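Local coordinates for hypothetical protein SMU.776 (PDB 2B78) that is of unproven function but is probably an S-adenosylmethionine-dependent methyltransferase that acts on RNA, with a PUA-like domain beside a Rossmann-like catalytic domain, at residues Q360-D365 / N376-F381; T94-L99 / I195-R200; N101-S106 / A367-D372; F304-D309 / T331-M336; N204-G209 / V228-G233. One frame throughout, in Å; residues are numbered along the deposited sequence.

Interaction 1 (Q360-D365 / N376-F381); sequences QQLPSD and NYLKVF
Leu362 fills the tight end of this contact, its CD2 methyl lying over one face of the Tyr377 ring in a CH-pi contact, 4.0 Å from the ring centroid and offset toward the rim. The same CD2 presses on Leu378 CB at 3.5 Å, so one branch of the leucine is shared between ring and aliphatic chain, while CD1 reaches Tyr377 CE2. With chi1 of 63°, the tyrosine CG sits between the backbone N and the carbonyl carbon, and this swings the ring back under Leu362 although CB leaves the backbone pointing away. Asn376 OD1 takes the backbone N-H of Leu362 on a lone pair in the carbonyl plane (Leu362 N to Asn376 OD1, 3.0 Å). The flat end of Gln361 is stacked on the Asn376 amide, planes about 10° apart.

Toward the strand end the backbones pair: Gln360 N gives to Val380 O and Val380 N gives to Gln360 O, both 2.9 Å. The looser side is wet. One water joins Gln360 NE2 to Val380 O, and another links Leu362 O with Asn376 ND2, which also bonds Glu373. Behind the packed side, Tyr377 OH bonds Asp198. Val380 rests on strand 325-331, and Lys379 continues the sheet through backbone bonding to Thr331. Gln360 and Val380 form a hydrogen-bonded pair of the antiparallel strands 355-360 and 379-384, which end the seven-stranded sheet; the order of that sheet, 3-2-1-4-5-7-6, is that of Rossmann-like (class I) methyltransferases.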
# COMPACT_ATOMS: atom_id res chain seq x y z
N GLN A 360 3.51 12.65 3.63
CA GLN A 360 2.21 12.03 3.81
C GLN A 360 2.48 10.54 3.94
O GLN A 360 3.39 10.00 3.32
CB GLN A 360 1.31 12.28 2.59
CG GLN A 360 1.07 13.75 2.27
CD GLN A 360 0.34 13.95 0.94
OE1 GLN A 360 -0.85 13.68 0.82
NE2 GLN A 360 1.07 14.41 -0.07
N GLN A 361 1.69 9.87 4.76
CA GLN A 361 1.86 8.44 4.93
C GLN A 361 0.50 7.77 4.80
O GLN A 361 -0.41 8.34 4.20
CB GLN A 361 2.54 8.12 6.26
CG GLN A 361 3.94 8.77 6.36
CD GLN A 361 4.85 8.11 7.38
OE1 GLN A 361 5.33 6.99 7.18
NE2 GLN A 361 5.09 8.81 8.49
N LEU A 362 0.34 6.58 5.36
CA LEU A 362 -0.92 5.86 5.21
C LEU A 362 -2.16 6.59 5.70
O LEU A 362 -2.15 7.24 6.75
CB LEU A 362 -0.85 4.49 5.91
CG LEU A 362 0.13 3.46 5.33
CD1 LEU A 362 0.09 2.23 6.19
CD2 LEU A 362 -0.23 3.11 3.87
N PRO A 363 -3.24 6.51 4.91
CA PRO A 363 -4.52 7.15 5.24
C PRO A 363 -5.21 6.28 6.30
O PRO A 363 -4.89 5.09 6.44
CB PRO A 363 -5.23 7.20 3.89
CG PRO A 363 -4.72 5.97 3.21
CD PRO A 363 -3.25 6.01 3.52
N SER A 364 -6.15 6.87 7.04
CA SER A 364 -6.85 6.18 8.13
C SER A 364 -7.42 4.79 7.89
O SER A 364 -7.52 3.98 8.83
CB SER A 364 -7.95 7.08 8.68
OG SER A 364 -8.94 7.28 7.69
N ASP A 365 -7.82 4.49 6.65
CA ASP A 365 -8.38 3.17 6.36
C ASP A 365 -7.28 2.12 6.35
O ASP A 365 -7.52 0.96 6.64
CB ASP A 365 -9.18 3.17 5.05
CG ASP A 365 -8.39 3.70 3.87
OD1 ASP A 365 -7.64 4.67 4.04
OD2 ASP A 365 -8.56 3.14 2.76
N ASN A 376 3.63 1.79 9.33
CA ASN A 376 3.25 2.85 8.40
C ASN A 376 4.26 2.87 7.26
O ASN A 376 5.16 3.72 7.21
CB ASN A 376 3.24 4.20 9.14
CG ASN A 376 2.36 5.21 8.45
OD1 ASN A 376 2.06 5.04 7.27
ND2 ASN A 376 1.96 6.26 9.16
N TYR A 377 4.08 1.94 6.31
CA TYR A 377 5.00 1.78 5.19
C TYR A 377 5.03 2.82 4.08
O TYR A 377 6.05 2.98 3.42
CB TYR A 377 4.79 0.39 4.58
CG TYR A 377 3.41 0.16 4.00
CD1 TYR A 377 3.09 0.62 2.73
CD2 TYR A 377 2.43 -0.56 4.71
CE1 TYR A 377 1.84 0.39 2.17
CE2 TYR A 377 1.17 -0.79 4.15
CZ TYR A 377 0.89 -0.32 2.88
OH TYR A 377 -0.34 -0.55 2.31
N LEU A 378 3.92 3.52 3.86
CA LEU A 378 3.90 4.52 2.80
C LEU A 378 4.60 5.78 3.27
O LEU A 378 4.39 6.25 4.38
CB LEU A 378 2.45 4.83 2.41
CG LEU A 378 2.19 5.87 1.31
CD1 LEU A 378 2.80 5.41 -0.01
CD2 LEU A 378 0.70 6.06 1.15
N LYS A 379 5.46 6.31 2.41
CA LYS A 379 6.19 7.54 2.71
C LYS A 379 6.20 8.36 1.43
O LYS A 379 6.72 7.92 0.41
CB LYS A 379 7.62 7.22 3.14
CG LYS A 379 7.71 6.52 4.48
CD LYS A 379 9.08 5.93 4.71
CE LYS A 379 9.18 4.55 4.09
NZ LYS A 379 8.29 3.59 4.81
N VAL A 380 5.62 9.55 1.48
CA VAL A 380 5.59 10.41 0.30
C VAL A 380 6.05 11.80 0.69
O VAL A 380 5.42 12.46 1.52
CB VAL A 380 4.17 10.49 -0.32
CG1 VAL A 380 4.22 11.26 -1.63
CG2 VAL A 380 3.63 9.08 -0.55
N PHE A 381 7.17 12.21 0.10
CA PHE A 381 7.74 13.52 0.36
C PHE A 381 7.51 14.47 -0.80
O PHE A 381 7.78 14.13 -1.95
CB PHE A 381 9.25 13.40 0.58
CG PHE A 381 9.64 13.03 1.98
CD1 PHE A 381 9.38 13.89 3.04
CD2 PHE A 381 10.31 11.83 2.23
CE1 PHE A 381 9.78 13.57 4.34
CE2 PHE A 381 10.71 11.49 3.53
CZ PHE A 381 10.45 12.37 4.58
O HOH W 1 3.96 14.79 0.70
O HOH W 2 -0.21 8.07 8.56

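Interaction 2 (T94-L99 / I195-R200); sequences TTAYRL and IFLDQR
Leu197 points its two methyls at strand 96-98 like a fork. CD1 lies against the backbone at Tyr97, 3.7 Å from Tyr97 N, while CD2 meets Ala96 CB at 3.9 Å and is equally near Ala96 O. Its CG is anti to the carbonyl carbon (chi1 -61°); chi2 near 180° extends CD1 to the Tyr97 backbone, and CD2 branches toward Ala96.

Arg200, at the start of helix 200-210, comes in farther along. Its CD passes obliquely beside Thr94, 4.1 Å from both Thr94 OG1 and Thr94 CG2, and a bend at chi3 (67°) turns the guanidinium toward Tyr97 CB, which it meets obliquely. A water in the guanidinium plane, at its edge, accepts from Arg200 NH1 at 2.8 Å and donates to Ala96 O at 2.7 Å, the polar bridge between the segments. The charge itself is held by a salt bridge to Asp365, and Thr94 OG1 bonds Asn179 N. Tyr97 turns its ring away, to Phe88.

The contact thus seats the 3-10 turn leading into helix 200-210 of the methyltransferase domain against the outermost strand, 96-101, of the mixed five-stranded sheet, with Leu197 reaching Tyr115 on the next strand.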
# COMPACT_ATOMS: atom_id res chain seq x y z
N THR A 94 -16.00 8.16 -2.46
CA THR A 94 -14.96 7.13 -2.50
C THR A 94 -15.61 5.78 -2.24
O THR A 94 -16.04 5.51 -1.12
CB THR A 94 -13.90 7.39 -1.43
OG1 THR A 94 -13.14 8.55 -1.80
CG2 THR A 94 -12.97 6.18 -1.28
N THR A 95 -15.66 4.93 -3.26
CA THR A 95 -16.30 3.63 -3.11
C THR A 95 -15.31 2.48 -3.02
O THR A 95 -15.71 1.31 -2.99
CB THR A 95 -17.29 3.37 -4.27
OG1 THR A 95 -16.58 3.30 -5.51
CG2 THR A 95 -18.31 4.50 -4.34
N ALA A 96 -14.03 2.79 -2.95
CA ALA A 96 -13.02 1.76 -2.82
C ALA A 96 -12.07 2.23 -1.73
O ALA A 96 -11.48 3.30 -1.84
CB ALA A 96 -12.26 1.55 -4.15
N TYR A 97 -11.93 1.43 -0.67
CA TYR A 97 -11.05 1.77 0.44
C TYR A 97 -10.76 0.51 1.23
O TYR A 97 -11.37 -0.54 0.99
CB TYR A 97 -11.70 2.84 1.33
CG TYR A 97 -13.05 2.46 1.91
CD1 TYR A 97 -13.15 1.91 3.19
CD2 TYR A 97 -14.22 2.63 1.17
CE1 TYR A 97 -14.39 1.55 3.72
CE2 TYR A 97 -15.47 2.27 1.69
CZ TYR A 97 -15.54 1.73 2.96
OH TYR A 97 -16.76 1.36 3.48
N ARG A 98 -9.83 0.58 2.18
CA ARG A 98 -9.49 -0.61 2.96
C ARG A 98 -10.37 -0.85 4.18
O ARG A 98 -10.57 0.06 5.00
CB ARG A 98 -8.02 -0.56 3.37
CG ARG A 98 -7.59 -1.71 4.28
CD ARG A 98 -6.12 -2.06 4.10
NE ARG A 98 -5.87 -2.62 2.78
CZ ARG A 98 -4.70 -3.12 2.39
NH1 ARG A 98 -3.67 -3.13 3.21
NH2 ARG A 98 -4.58 -3.60 1.16
N LEU A 99 -10.87 -2.07 4.32
CA LEU A 99 -11.74 -2.45 5.44
C LEU A 99 -10.98 -3.03 6.64
O LEU A 99 -11.42 -2.89 7.79
CB LEU A 99 -12.78 -3.48 4.97
CG LEU A 99 -13.75 -3.06 3.87
CD1 LEU A 99 -14.69 -4.23 3.55
CD2 LEU A 99 -14.57 -1.85 4.31
N ILE A 195 -4.80 -0.13 -9.11
CA ILE A 195 -4.63 1.07 -8.32
C ILE A 195 -4.15 0.72 -6.91
O ILE A 195 -4.39 -0.40 -6.42
CB ILE A 195 -5.95 1.88 -8.24
CG1 ILE A 195 -5.68 3.26 -7.61
CG2 ILE A 195 -6.98 1.15 -7.37
CD1 ILE A 195 -6.85 4.24 -7.75
N PHE A 196 -3.45 1.65 -6.28
CA PHE A 196 -3.00 1.45 -4.91
C PHE A 196 -3.80 2.44 -4.10
O PHE A 196 -3.55 3.65 -4.14
CB PHE A 196 -1.49 1.69 -4.78
CG PHE A 196 -0.67 0.50 -5.20
CD1 PHE A 196 -0.44 -0.55 -4.32
CD2 PHE A 196 -0.19 0.40 -6.50
CE1 PHE A 196 0.24 -1.70 -4.72
CE2 PHE A 196 0.50 -0.74 -6.92
CZ PHE A 196 0.71 -1.79 -6.03
N LEU A 197 -4.78 1.92 -3.38
CA LEU A 197 -5.68 2.74 -2.59
C LEU A 197 -4.99 3.57 -1.52
O LEU A 197 -5.50 4.64 -1.15
CB LEU A 197 -6.77 1.87 -1.95
CG LEU A 197 -7.68 1.10 -2.92
CD1 LEU A 197 -8.69 0.27 -2.13
CD2 LEU A 197 -8.42 2.07 -3.84
N ASP A 198 -3.86 3.10 -1.00
CA ASP A 198 -3.17 3.86 0.04
C ASP A 198 -2.67 5.23 -0.40
O ASP A 198 -2.37 6.08 0.43
CB ASP A 198 -2.02 3.04 0.65
CG ASP A 198 -1.07 2.47 -0.39
OD1 ASP A 198 -0.70 3.19 -1.33
OD2 ASP A 198 -0.68 1.29 -0.24
N GLN A 199 -2.60 5.48 -1.71
CA GLN A 199 -2.14 6.79 -2.18
C GLN A 199 -3.28 7.77 -2.48
O GLN A 199 -3.08 8.80 -3.15
CB GLN A 199 -1.27 6.60 -3.43
CG GLN A 199 -0.13 5.63 -3.18
CD GLN A 199 0.74 5.39 -4.39
OE1 GLN A 199 0.25 4.95 -5.44
NE2 GLN A 199 2.04 5.66 -4.25
N ARG A 200 -4.46 7.45 -1.96
CA ARG A 200 -5.65 8.27 -2.18
C ARG A 200 -5.51 9.75 -1.83
O ARG A 200 -6.01 10.61 -2.54
CB ARG A 200 -6.83 7.72 -1.38
CG ARG A 200 -8.09 8.59 -1.46
CD ARG A 200 -9.27 7.92 -0.78
NE ARG A 200 -9.07 7.81 0.65
CZ ARG A 200 -8.70 6.70 1.30
NH1 ARG A 200 -8.49 5.57 0.65
NH2 ARG A 200 -8.54 6.74 2.61
O HOH W 3 -9.25 4.82 -1.92

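Interaction 3 (N101-S106 / A367-D372); sequences NQDGDS and AVNVQD
A loop-to-loop contact, largely polar and partly mediated by water, joins the 3-10 turn that follows strand 96-101 to the long connection between strands 355-360 and 379-384 of the Rossmann-like sheet. The nearest backbones are those of Gly104 and Val368, with CA atoms 4.2 Å apart. Here Gly104 CA sends a C-H toward Ala367 O at 3.2 Å, the bare CA letting the two backbones close to this distance.

Ala367 O is gripped again by Asn101 ND2, at 2.8 Å, the donor standing 38° out of the carbonyl plane. The other end of that amide, OD1, bonds Arg98, so the amide is held at both ends, which probably fixes its rotation. Asp105 OD2 takes the backbone N-H of Asn101 through its anti lone pair and forms a salt bridge with Arg85, while Ala367 CB packs beside the same oxygen.

Across from this, the carboxylate of Asp103 stands almost perpendicular to the amide of Asn369, with OD2 beside Asn369 CB. Asn369 begins a type I turn, and its OD1 accepts from Gln371 N in an Asx turn; its ND2 also bonds Gly17 O. Asp372 OD1 bonds Ser374 OG. Asp103 OD2 and Asp372 OD2 come within 4.2 Å of each other, a pairing probably eased by the water between them, which donates to each at 2.8 Å and accepts from Asn369 ND2 at 3.1 Å.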
# COMPACT_ATOMS: atom_id res chain seq x y z
N ASN A 101 -6.73 -3.81 7.96
CA ASN A 101 -5.31 -3.71 7.64
C ASN A 101 -4.38 -4.32 8.67
O ASN A 101 -3.78 -3.62 9.48
CB ASN A 101 -4.93 -2.24 7.42
CG ASN A 101 -3.54 -2.08 6.82
OD1 ASN A 101 -3.17 -2.77 5.86
ND2 ASN A 101 -2.77 -1.14 7.36
N GLN A 102 -4.26 -5.64 8.62
CA GLN A 102 -3.37 -6.38 9.51
C GLN A 102 -3.37 -5.95 10.98
O GLN A 102 -4.41 -5.94 11.63
CB GLN A 102 -1.96 -6.35 8.93
CG GLN A 102 -1.90 -6.89 7.50
CD GLN A 102 -0.53 -7.42 7.14
OE1 GLN A 102 -0.03 -8.34 7.76
NE2 GLN A 102 0.08 -6.83 6.12
N ASP A 103 -2.20 -5.61 11.53
CA ASP A 103 -2.14 -5.23 12.94
C ASP A 103 -2.81 -3.90 13.25
O ASP A 103 -3.07 -3.59 14.42
CB ASP A 103 -0.68 -5.26 13.45
CG ASP A 103 0.28 -4.40 12.64
OD1 ASP A 103 0.00 -4.14 11.45
OD2 ASP A 103 1.33 -4.02 13.20
N GLY A 104 -3.11 -3.11 12.22
CA GLY A 104 -3.78 -1.85 12.43
C GLY A 104 -5.18 -2.14 12.95
O GLY A 104 -5.80 -1.30 13.60
N ASP A 105 -5.67 -3.34 12.67
CA ASP A 105 -7.00 -3.73 13.14
C ASP A 105 -6.92 -4.96 14.03
O ASP A 105 -7.88 -5.74 14.15
CB ASP A 105 -7.93 -3.98 11.96
CG ASP A 105 -8.27 -2.70 11.24
OD1 ASP A 105 -9.03 -1.88 11.81
OD2 ASP A 105 -7.76 -2.50 10.11
N SER A 106 -5.76 -5.12 14.65
CA SER A 106 -5.47 -6.20 15.60
C SER A 106 -5.39 -7.64 15.13
O SER A 106 -5.62 -8.56 15.91
CB SER A 106 -6.43 -6.10 16.80
OG SER A 106 -6.09 -4.97 17.59
N ALA A 367 -5.23 1.37 8.42
CA ALA A 367 -4.93 1.51 9.85
C ALA A 367 -3.54 1.07 10.25
O ALA A 367 -3.07 -0.02 9.89
CB ALA A 367 -5.98 0.78 10.69
N VAL A 368 -2.87 1.92 11.01
CA VAL A 368 -1.54 1.58 11.48
C VAL A 368 -1.62 1.24 12.96
O VAL A 368 -2.53 1.68 13.66
CB VAL A 368 -0.57 2.77 11.31
CG1 VAL A 368 -0.39 3.08 9.83
CG2 VAL A 368 -1.11 3.98 12.05
N ASN A 369 -0.68 0.44 13.43
CA ASN A 369 -0.62 0.10 14.84
C ASN A 369 0.16 1.29 15.41
O ASN A 369 1.34 1.47 15.08
CB ASN A 369 0.15 -1.22 15.04
CG ASN A 369 0.32 -1.58 16.49
OD1 ASN A 369 -0.09 -0.83 17.38
ND2 ASN A 369 0.93 -2.73 16.75
N VAL A 370 -0.49 2.10 16.24
CA VAL A 370 0.16 3.29 16.80
C VAL A 370 1.37 2.97 17.67
O VAL A 370 2.25 3.82 17.86
CB VAL A 370 -0.84 4.15 17.62
CG1 VAL A 370 -1.73 4.96 16.67
CG2 VAL A 370 -1.70 3.26 18.50
N GLN A 371 1.41 1.76 18.20
CA GLN A 371 2.51 1.31 19.04
C GLN A 371 3.65 0.78 18.18
O GLN A 371 4.69 0.38 18.69
CB GLN A 371 2.05 0.22 20.01
CG GLN A 371 1.19 0.72 21.16
CD GLN A 371 -0.10 1.37 20.69
OE1 GLN A 371 -0.97 0.72 20.12
NE2 GLN A 371 -0.22 2.67 20.94
N ASP A 372 3.44 0.77 16.87
CA ASP A 372 4.47 0.27 15.95
C ASP A 372 4.47 1.10 14.67
O ASP A 372 3.85 0.73 13.67
CB ASP A 372 4.19 -1.20 15.62
CG ASP A 372 5.31 -1.83 14.84
OD1 ASP A 372 6.28 -1.11 14.51
OD2 ASP A 372 5.23 -3.05 14.54
O HOH W 4 3.03 -4.53 15.40
O HOH W 5 -0.80 -1.63 10.57
O HOH W 6 -5.24 1.21 14.71

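Interaction 4 (F304-D309 / T331-M336); sequences FSVSKD and TNAANM
Val306 CG1 rests on the thioether of Met336, 3.5 Å from Met336 SD, in a contact that is mostly apolar. Val306, in the first turn of helix 306-319, aims its side chain into the loop after strand 325-331, and its CG1 branch, anti to the backbone N (chi1 173°), lies obliquely across the methionine. Val306 CB faces Ala333 CB at 4.4 Å, a looser approach. Met336 bends at chi2 and chi3 and curls round the helix start: its SD and CE each lie 3.8 Å from Ser307 CA, and its CG is beside Ser307 CB. The sulfur therefore sits against both a valine methyl and the backbone of the first turn.

A mixed contact comes from Thr331, whose OG1 is 3.7 Å from Val306 CG1 and almost as near CG2. The hydroxyl lies beside both methyls of the valine, at the end of the strand.

Polar bonds run within each segment and shape the partners. Ser305 caps the helix: its OG accepts from Lys308 N. Thr331 OG1 accepts from Ala333 N at 3.2 Å, an ST turn, and Met336 N bonds Ala333 O to close a type I turn. That second turn places Met336 toward the helix, while Ala333 O and Met336 O both receive weak bonds from Lys379.

Strand, loop and helix are thus joined mainly by methyl and thioether contacts, with one hydroxyl among them. The bond Thr331 OG1 takes from Ala333 N is consistent with its lying against the valine methyls, which implies a largely apolar interface in which the polar bonds of the two segments run within each rather than across.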
# COMPACT_ATOMS: atom_id res chain seq x y z
N PHE A 304 13.41 -2.60 -8.71
CA PHE A 304 14.19 -1.49 -8.18
C PHE A 304 14.45 -1.51 -6.66
O PHE A 304 13.52 -1.65 -5.86
CB PHE A 304 13.51 -0.18 -8.58
CG PHE A 304 14.33 1.04 -8.29
CD1 PHE A 304 14.44 1.53 -6.99
CD2 PHE A 304 15.01 1.69 -9.30
CE1 PHE A 304 15.22 2.65 -6.71
CE2 PHE A 304 15.80 2.81 -9.04
CZ PHE A 304 15.90 3.29 -7.73
N SER A 305 15.72 -1.35 -6.29
CA SER A 305 16.13 -1.33 -4.88
C SER A 305 16.02 0.08 -4.31
O SER A 305 16.88 0.92 -4.55
CB SER A 305 17.57 -1.81 -4.73
OG SER A 305 18.06 -1.56 -3.42
N VAL A 306 14.96 0.33 -3.55
CA VAL A 306 14.75 1.64 -2.94
C VAL A 306 15.85 1.97 -1.94
O VAL A 306 16.49 3.02 -2.02
CB VAL A 306 13.39 1.71 -2.22
CG1 VAL A 306 13.27 3.01 -1.44
CG2 VAL A 306 12.27 1.59 -3.24
N SER A 307 16.06 1.06 -1.00
CA SER A 307 17.06 1.25 0.04
C SER A 307 18.44 1.59 -0.50
O SER A 307 19.19 2.31 0.16
CB SER A 307 17.16 -0.02 0.90
OG SER A 307 17.59 -1.13 0.13
N LYS A 308 18.76 1.12 -1.70
CA LYS A 308 20.07 1.37 -2.28
C LYS A 308 20.19 2.35 -3.45
O LYS A 308 21.14 3.13 -3.50
CB LYS A 308 20.71 0.04 -2.71
CG LYS A 308 21.37 -0.76 -1.59
CD LYS A 308 20.41 -1.09 -0.45
CE LYS A 308 21.13 -1.87 0.64
NZ LYS A 308 20.25 -2.17 1.81
N ASP A 309 19.23 2.33 -4.37
CA ASP A 309 19.32 3.19 -5.55
C ASP A 309 18.34 4.35 -5.67
O ASP A 309 18.34 5.05 -6.69
CB ASP A 309 19.21 2.34 -6.82
CG ASP A 309 20.17 1.16 -6.83
OD1 ASP A 309 21.28 1.30 -6.30
OD2 ASP A 309 19.80 0.11 -7.39
N THR A 331 7.23 5.95 -1.89
CA THR A 331 7.74 4.59 -1.75
C THR A 331 6.83 3.84 -0.79
O THR A 331 6.32 4.44 0.17
CB THR A 331 9.19 4.54 -1.20
OG1 THR A 331 9.62 3.17 -1.10
CG2 THR A 331 9.27 5.17 0.19
N ASN A 332 6.61 2.56 -1.06
CA ASN A 332 5.78 1.71 -0.20
C ASN A 332 6.66 0.67 0.47
O ASN A 332 6.16 -0.30 1.03
CB ASN A 332 4.70 0.99 -1.02
CG ASN A 332 3.51 1.87 -1.35
OD1 ASN A 332 2.88 2.45 -0.46
ND2 ASN A 332 3.18 1.96 -2.63
N ALA A 333 7.98 0.87 0.40
CA ALA A 333 8.95 -0.06 0.99
C ALA A 333 8.85 -0.11 2.51
O ALA A 333 9.26 0.83 3.19
CB ALA A 333 10.36 0.32 0.58
N ALA A 334 8.33 -1.22 3.02
CA ALA A 334 8.14 -1.42 4.46
C ALA A 334 9.45 -1.56 5.22
O ALA A 334 9.50 -1.31 6.44
CB ALA A 334 7.27 -2.66 4.71
N ASN A 335 10.50 -1.93 4.50
CA ASN A 335 11.82 -2.12 5.07
C ASN A 335 12.60 -0.82 5.23
O ASN A 335 13.66 -0.81 5.85
CB ASN A 335 12.62 -3.09 4.21
CG ASN A 335 12.42 -2.85 2.72
OD1 ASN A 335 11.34 -3.08 2.18
ND2 ASN A 335 13.47 -2.39 2.05
N MET A 336 12.09 0.27 4.67
CA MET A 336 12.76 1.57 4.80
C MET A 336 12.07 2.50 5.78
O MET A 336 10.85 2.68 5.73
CB MET A 336 12.85 2.28 3.44
CG MET A 336 14.15 2.06 2.68
SD MET A 336 14.59 3.54 1.73
CE MET A 336 16.13 3.99 2.49

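Interaction 5 (N204-G209 / V228-G233); sequences NELING and VAAAMG
Ile207 and Leu206 close on Ala229 from two directions. Ile207 CG1 comes to 3.7 Å from Ala229 CB, and Leu206 CB meets the same methyl at 4.0 Å, while Leu206 CD2 extends onto Ala230 CB. CG1 of the isoleucine is anti to the carbonyl carbon (chi1 -65°), which lays that branch beside Ala229 O as well. The short alanine side chains let the backbones approach: Ile207 CA gives a C-H contact to Ala229 O at 3.4 Å.

Closer still is Gly233, whose CA lies 3.2 Å from Ile207 O and directs a nearly straight C-H at Leu206 O (Gly233 CA to Leu206 O, 3.4 Å); having no side chain, Gly233 lets its CA come this close to both oxygens. A water donates to Leu206 O at 2.7 Å and, weakly, to Gly233 O.

Helix ends set these positions. Gly209, at positive phi, is the C-prime residue of a Schellman motif that ends helix 200-210, and Gly233 follows the last turn of helix 225-232. The short axes pass 6.5 Å apart at 29°, almost side by side. Beyond them, Ile207 and Ala229 both rest on Tyr183 of strand 181-185, and Val228 and Ala231 turn to helix 247-257.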
# COMPACT_ATOMS: atom_id res chain seq x y z
N ASN A 204 -5.62 13.03 -4.13
CA ASN A 204 -6.55 14.11 -3.78
C ASN A 204 -5.88 15.48 -3.94
O ASN A 204 -6.51 16.43 -4.40
CB ASN A 204 -7.03 13.96 -2.32
CG ASN A 204 -8.11 14.98 -1.96
OD1 ASN A 204 -9.17 15.03 -2.59
ND2 ASN A 204 -7.84 15.78 -0.93
N GLU A 205 -4.62 15.57 -3.55
CA GLU A 205 -3.87 16.83 -3.65
C GLU A 205 -3.73 17.25 -5.11
O GLU A 205 -3.83 18.44 -5.43
CB GLU A 205 -2.47 16.68 -3.05
CG GLU A 205 -2.46 16.38 -1.56
CD GLU A 205 -2.91 17.57 -0.74
OE1 GLU A 205 -2.17 18.57 -0.70
OE2 GLU A 205 -4.01 17.50 -0.14
N LEU A 206 -3.49 16.28 -5.97
CA LEU A 206 -3.32 16.53 -7.40
C LEU A 206 -4.65 16.97 -8.02
O LEU A 206 -4.70 17.93 -8.80
CB LEU A 206 -2.79 15.26 -8.07
CG LEU A 206 -1.33 14.95 -7.74
CD1 LEU A 206 -0.96 13.50 -8.07
CD2 LEU A 206 -0.44 15.91 -8.54
N ILE A 207 -5.72 16.27 -7.67
CA ILE A 207 -7.04 16.61 -8.19
C ILE A 207 -7.43 17.99 -7.72
O ILE A 207 -8.14 18.72 -8.40
CB ILE A 207 -8.09 15.62 -7.71
CG1 ILE A 207 -7.77 14.24 -8.29
CG2 ILE A 207 -9.49 16.08 -8.11
CD1 ILE A 207 -8.56 13.12 -7.68
N ASN A 208 -6.94 18.34 -6.53
CA ASN A 208 -7.20 19.63 -5.92
C ASN A 208 -6.53 20.82 -6.62
O ASN A 208 -6.94 21.98 -6.44
CB ASN A 208 -6.76 19.57 -4.47
CG ASN A 208 -7.87 19.91 -3.54
OD1 ASN A 208 -8.48 20.98 -3.69
ND2 ASN A 208 -8.15 19.03 -2.57
N GLY A 209 -5.50 20.54 -7.41
CA GLY A 209 -4.82 21.61 -8.12
C GLY A 209 -3.34 21.79 -7.82
O GLY A 209 -2.75 22.80 -8.20
N VAL A 228 -3.86 10.81 -14.15
CA VAL A 228 -5.27 11.13 -14.34
C VAL A 228 -5.73 12.11 -13.25
O VAL A 228 -6.49 13.03 -13.52
CB VAL A 228 -6.15 9.83 -14.33
CG1 VAL A 228 -6.20 9.22 -12.94
CG2 VAL A 228 -7.55 10.15 -14.83
N ALA A 229 -5.23 11.92 -12.03
CA ALA A 229 -5.57 12.80 -10.91
C ALA A 229 -5.10 14.22 -11.22
O ALA A 229 -5.85 15.20 -11.09
CB ALA A 229 -4.90 12.30 -9.62
N ALA A 230 -3.85 14.33 -11.65
CA ALA A 230 -3.28 15.63 -12.00
C ALA A 230 -4.07 16.27 -13.15
O ALA A 230 -4.31 17.48 -13.15
CB ALA A 230 -1.82 15.46 -12.38
N ALA A 231 -4.47 15.46 -14.12
CA ALA A 231 -5.24 15.95 -15.26
C ALA A 231 -6.57 16.56 -14.80
O ALA A 231 -7.01 17.60 -15.31
CB ALA A 231 -5.50 14.81 -16.26
N MET A 232 -7.22 15.89 -13.84
CA MET A 232 -8.50 16.36 -13.31
C MET A 232 -8.32 17.60 -12.45
O MET A 232 -9.29 18.29 -12.12
CB MET A 232 -9.16 15.26 -12.47
CG MET A 232 -9.70 14.08 -13.30
SD MET A 232 -10.86 14.60 -14.58
CE MET A 232 -12.24 15.20 -13.58
N GLY A 233 -7.07 17.87 -12.08
CA GLY A 233 -6.75 19.03 -11.26
C GLY A 233 -6.16 20.14 -12.12
O GLY A 233 -5.50 21.04 -11.62
O HOH W 7 -3.27 19.51 -10.50

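In the fold
Interaction 1 is the hub, touching each of the other four. Asp365 ties it to interaction 2, its OD1 lying 2.7 Å from Arg200 NH2 in a salt bridge, and Val368 CG1 of interaction 3 packs against Leu362 and Asn376. Lys379 N lies 3.0 Å from Thr331 O, so interaction 4 leaves the neighbouring strand of the same sheet. Interaction 5 is more remote, its centre about 18 Å from that of interaction 1 and about 29 Å from that of interaction 3. The S-adenosyl-L-homocysteine site, without ligand here, is nearest to interaction 4, where the side chains of Val306 and the ligand-binding Val272 are about 12 Å apart; the others lie away from it.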